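Local coordinates for peroxisomal membrane protein LPX1 (Saccharomyces cerevisiae, PDB 2Y6U), which hydrolyses acyl esters in peroxisomes, with acyl esterase, lipase and phospholipase A activity, at residues L164-E169 with R286-V291. Numbering follows the deposited sequence.
Sequences LLILIE and RTIHIV
Arg286 O accepts the N-H of Leu165 at 3.1 Å, joining two neighbouring parallel strands, 164-168 and 286-292, in the central sheet of the alpha/beta hydrolase fold; Arg286 CG lies alongside Leu164 CD1, and NH1 hydrogen-bonds Asn312 OD1. Thr287 sits on the sheet face of Leu165, Leu167 and His289. With its methyl anti to the backbone N (chi1 -59° for OG1), CG2 meets Leu167 CD1 at 3.5 Å, and OG1 turns to the carbonyl of Lys285. A serine here, lacking CG2, would probably open a gap beside Leu167 CD1 and leave it freer to turn. Ile288 bonds through both its N-H (to Leu165 O) and its O, the latter to Leu167 N at 2.8 Å and almost straight (179° at the hydrogen). Its CG1 runs beside that of Ile166 on the other face, which helix 330-347 covers. His289 sets its CD2 edge near Leu167 O, in about the ring plane, and ND1 bonds Tyr313 OH. Ile290 N reaches Leu167 O, and its CD1 crosses to Ile166 CG2 at 3.7 Å; its O takes the N-H of Glu169. Just past strand 164-168, Glu169 OE1 bonds His323 ND1, consistent with the acid and histidine of a catalytic triad whose nucleophile would be Ser145 of the GxSxG elbow. The bent Glu169 side chain (chi2 -78°) brings OE2 within 3.4 Å of Val291 CB, and the same oxygen accepts the N-H of Gly292.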
ATOM      1  N   LEU A 164      15.242  -0.407  -9.196  1.00 24.44           N
ATOM      2  CA  LEU A 164      16.545   0.018  -8.636  1.00 23.67           C
ATOM      3  C   LEU A 164      16.268   1.101  -7.584  1.00 23.20           C
ATOM      4  O   LEU A 164      15.467   2.052  -7.835  1.00 23.83           O
ATOM      5  CB  LEU A 164      17.405   0.578  -9.762  1.00 24.02           C
ATOM      6  CG  LEU A 164      18.742   1.185  -9.327  1.00 26.16           C
ATOM      7  CD1 LEU A 164      19.645   0.034  -8.741  1.00 24.18           C
ATOM      8  CD2 LEU A 164      19.424   1.835 -10.547  1.00 22.87           C
ATOM      9  N   LEU A 165      16.864   0.962  -6.398  1.00 22.30           N
ATOM     10  CA  LEU A 165      16.752   1.930  -5.288  1.00 21.99           C
ATOM     11  C   LEU A 165      18.104   2.542  -5.095  1.00 22.70           C
ATOM     12  O   LEU A 165      19.138   1.809  -5.081  1.00 25.09           O
ATOM     13  CB  LEU A 165      16.343   1.224  -4.003  1.00 23.13           C
ATOM     14  CG  LEU A 165      14.857   0.934  -3.824  1.00 25.80           C
ATOM     15  CD1 LEU A 165      14.189   0.017  -4.876  1.00 26.02           C
ATOM     16  CD2 LEU A 165      14.713   0.442  -2.365  1.00 24.21           C
ATOM     17  N   ILE A 166      18.163   3.860  -4.974  1.00 22.40           N
ATOM     18  CA  ILE A 166      19.386   4.561  -4.699  1.00 22.93           C
ATOM     19  C   ILE A 166      19.102   5.419  -3.448  1.00 24.12           C
ATOM     20  O   ILE A 166      18.251   6.321  -3.448  1.00 24.71           O
ATOM     21  CB  ILE A 166      19.844   5.462  -5.848  1.00 24.29           C
ATOM     22  CG1 ILE A 166      19.983   4.630  -7.149  1.00 24.67           C
ATOM     23  CG2 ILE A 166      21.171   6.183  -5.409  1.00 24.57           C
ATOM     24  CD1 ILE A 166      20.477   5.415  -8.363  1.00 24.34           C
ATOM     25  N   LEU A 167      19.741   5.071  -2.358  1.00 23.66           N
ATOM     26  CA  LEU A 167      19.516   5.690  -1.084  1.00 23.51           C
ATOM     27  C   LEU A 167      20.713   6.531  -0.735  1.00 24.85           C
ATOM     28  O   LEU A 167      21.840   6.004  -0.604  1.00 25.79           O
ATOM     29  CB  LEU A 167      19.318   4.566  -0.035  1.00 23.07           C
ATOM     30  CG  LEU A 167      18.398   3.407  -0.371  1.00 22.36           C
ATOM     31  CD1 LEU A 167      18.382   2.393   0.798  1.00 22.33           C
ATOM     32  CD2 LEU A 167      16.975   3.871  -0.688  1.00 21.11           C
ATOM     33  N   ILE A 168      20.520   7.835  -0.547  1.00 23.62           N
ATOM     34  CA  ILE A 168      21.634   8.713  -0.247  1.00 24.92           C
ATOM     35  C   ILE A 168      21.440   9.062   1.229  1.00 25.21           C
ATOM     36  O   ILE A 168      20.479   9.736   1.609  1.00 25.19           O
ATOM     37  CB  ILE A 168      21.629   9.957  -1.095  1.00 24.42           C
ATOM     38  CG1 ILE A 168      21.624   9.622  -2.624  1.00 27.82           C
ATOM     39  CG2 ILE A 168      22.859  10.880  -0.687  1.00 24.62           C
ATOM     40  CD1 ILE A 168      21.096  10.821  -3.494  1.00 26.54           C
ATOM     41  N   GLU A 169      22.344   8.640   2.076  1.00 25.77           N
ATOM     42  CA  GLU A 169      22.240   8.905   3.495  1.00 25.50           C
ATOM     43  C   GLU A 169      20.871   8.644   4.109  1.00 25.09           C
ATOM     44  O   GLU A 169      20.263   9.536   4.775  1.00 24.95           O
ATOM     45  CB  GLU A 169      22.630  10.353   3.753  1.00 27.79           C
ATOM     46  CG  GLU A 169      24.096  10.627   3.620  1.00 28.63           C
ATOM     47  CD  GLU A 169      24.910  10.138   4.914  1.00 34.82           C
ATOM     48  OE1 GLU A 169      24.429  10.370   6.020  1.00 32.88           O
ATOM     49  OE2 GLU A 169      26.023   9.616   4.789  1.00 32.14           O
ATOM     50  N   ARG A 286      18.069  -4.502  -6.347  1.00 25.50           N
ATOM     51  CA  ARG A 286      19.345  -3.860  -6.260  1.00 25.76           C
ATOM     52  C   ARG A 286      19.190  -2.499  -5.592  1.00 25.89           C
ATOM     53  O   ARG A 286      18.388  -1.684  -6.033  1.00 25.76           O
ATOM     54  CB  ARG A 286      19.832  -3.643  -7.691  1.00 28.47           C
ATOM     55  CG  ARG A 286      21.128  -2.857  -7.738  1.00 34.62           C
ATOM     56  CD  ARG A 286      22.200  -3.753  -7.561  1.00 37.75           C
ATOM     57  NE  ARG A 286      23.576  -3.295  -7.895  1.00 39.60           N
ATOM     58  CZ  ARG A 286      24.680  -3.758  -7.264  1.00 42.47           C
ATOM     59  NH1 ARG A 286      24.611  -4.643  -6.233  1.00 39.66           N
ATOM     60  NH2 ARG A 286      25.882  -3.319  -7.657  1.00 38.66           N
ATOM     61  N   THR A 287      19.973  -2.263  -4.545  1.00 24.39           N
ATOM     62  CA  THR A 287      19.913  -1.082  -3.733  1.00 24.87           C
ATOM     63  C   THR A 287      21.312  -0.523  -3.541  1.00 25.74           C
ATOM     64  O   THR A 287      22.319  -1.245  -3.085  1.00 25.65           O
ATOM     65  CB  THR A 287      19.276  -1.460  -2.385  1.00 24.17           C
ATOM     66  OG1 THR A 287      17.983  -1.998  -2.605  1.00 24.48           O
ATOM     67  CG2 THR A 287      19.177  -0.194  -1.475  1.00 24.35           C
ATOM     68  N   ILE A 288      21.480   0.687  -4.011  1.00 26.58           N
ATOM     69  CA  ILE A 288      22.724   1.420  -3.871  1.00 26.09           C
ATOM     70  C   ILE A 288      22.600   2.313  -2.645  1.00 27.10           C
ATOM     71  O   ILE A 288      21.627   3.061  -2.517  1.00 27.81           O
ATOM     72  CB  ILE A 288      22.927   2.328  -5.086  1.00 26.95           C
ATOM     73  CG1 ILE A 288      22.745   1.580  -6.394  1.00 26.56           C
ATOM     74  CG2 ILE A 288      24.251   3.056  -4.990  1.00 26.97           C
ATOM     75  CD1 ILE A 288      23.642   0.226  -6.580  1.00 26.96           C
ATOM     76  N   HIS A 289      23.613   2.325  -1.787  1.00 24.94           N
ATOM     77  CA  HIS A 289      23.601   3.097  -0.586  1.00 25.23           C
ATOM     78  C   HIS A 289      24.771   4.027  -0.704  1.00 25.57           C
ATOM     79  O   HIS A 289      25.910   3.594  -0.813  1.00 26.66           O
ATOM     80  CB  HIS A 289      23.750   2.128   0.563  1.00 25.03           C
ATOM     81  CG  HIS A 289      23.657   2.739   1.918  1.00 25.37           C
ATOM     82  ND1 HIS A 289      23.919   2.000   3.055  1.00 23.00           N
ATOM     83  CD2 HIS A 289      23.344   4.000   2.333  1.00 24.96           C
ATOM     84  CE1 HIS A 289      23.757   2.773   4.102  1.00 28.67           C
ATOM     85  NE2 HIS A 289      23.380   3.979   3.703  1.00 26.02           N
ATOM     86  N   ILE A 290      24.495   5.321  -0.821  1.00 25.94           N
ATOM     87  CA  ILE A 290      25.504   6.321  -1.003  1.00 25.05           C
ATOM     88  C   ILE A 290      25.606   7.048   0.319  1.00 26.97           C
ATOM     89  O   ILE A 290      24.610   7.558   0.866  1.00 26.38           O
ATOM     90  CB  ILE A 290      25.166   7.297  -2.115  1.00 27.02           C
ATOM     91  CG1 ILE A 290      24.997   6.550  -3.449  1.00 28.01           C
ATOM     92  CG2 ILE A 290      26.287   8.457  -2.232  1.00 25.80           C
ATOM     93  CD1 ILE A 290      24.588   7.374  -4.670  1.00 25.37           C
ATOM     94  N   VAL A 291      26.806   7.069   0.871  1.00 27.29           N
ATOM     95  CA  VAL A 291      27.032   7.741   2.153  1.00 27.97           C
ATOM     96  C   VAL A 291      28.149   8.741   2.003  1.00 29.77           C
ATOM     97  O   VAL A 291      29.036   8.602   1.168  1.00 31.84           O
ATOM     98  CB  VAL A 291      27.300   6.802   3.328  1.00 29.50           C
ATOM     99  CG1 VAL A 291      26.207   5.676   3.482  1.00 24.69           C
ATOM    100  CG2 VAL A 291      28.702   6.176   3.211  1.00 30.07           C
TER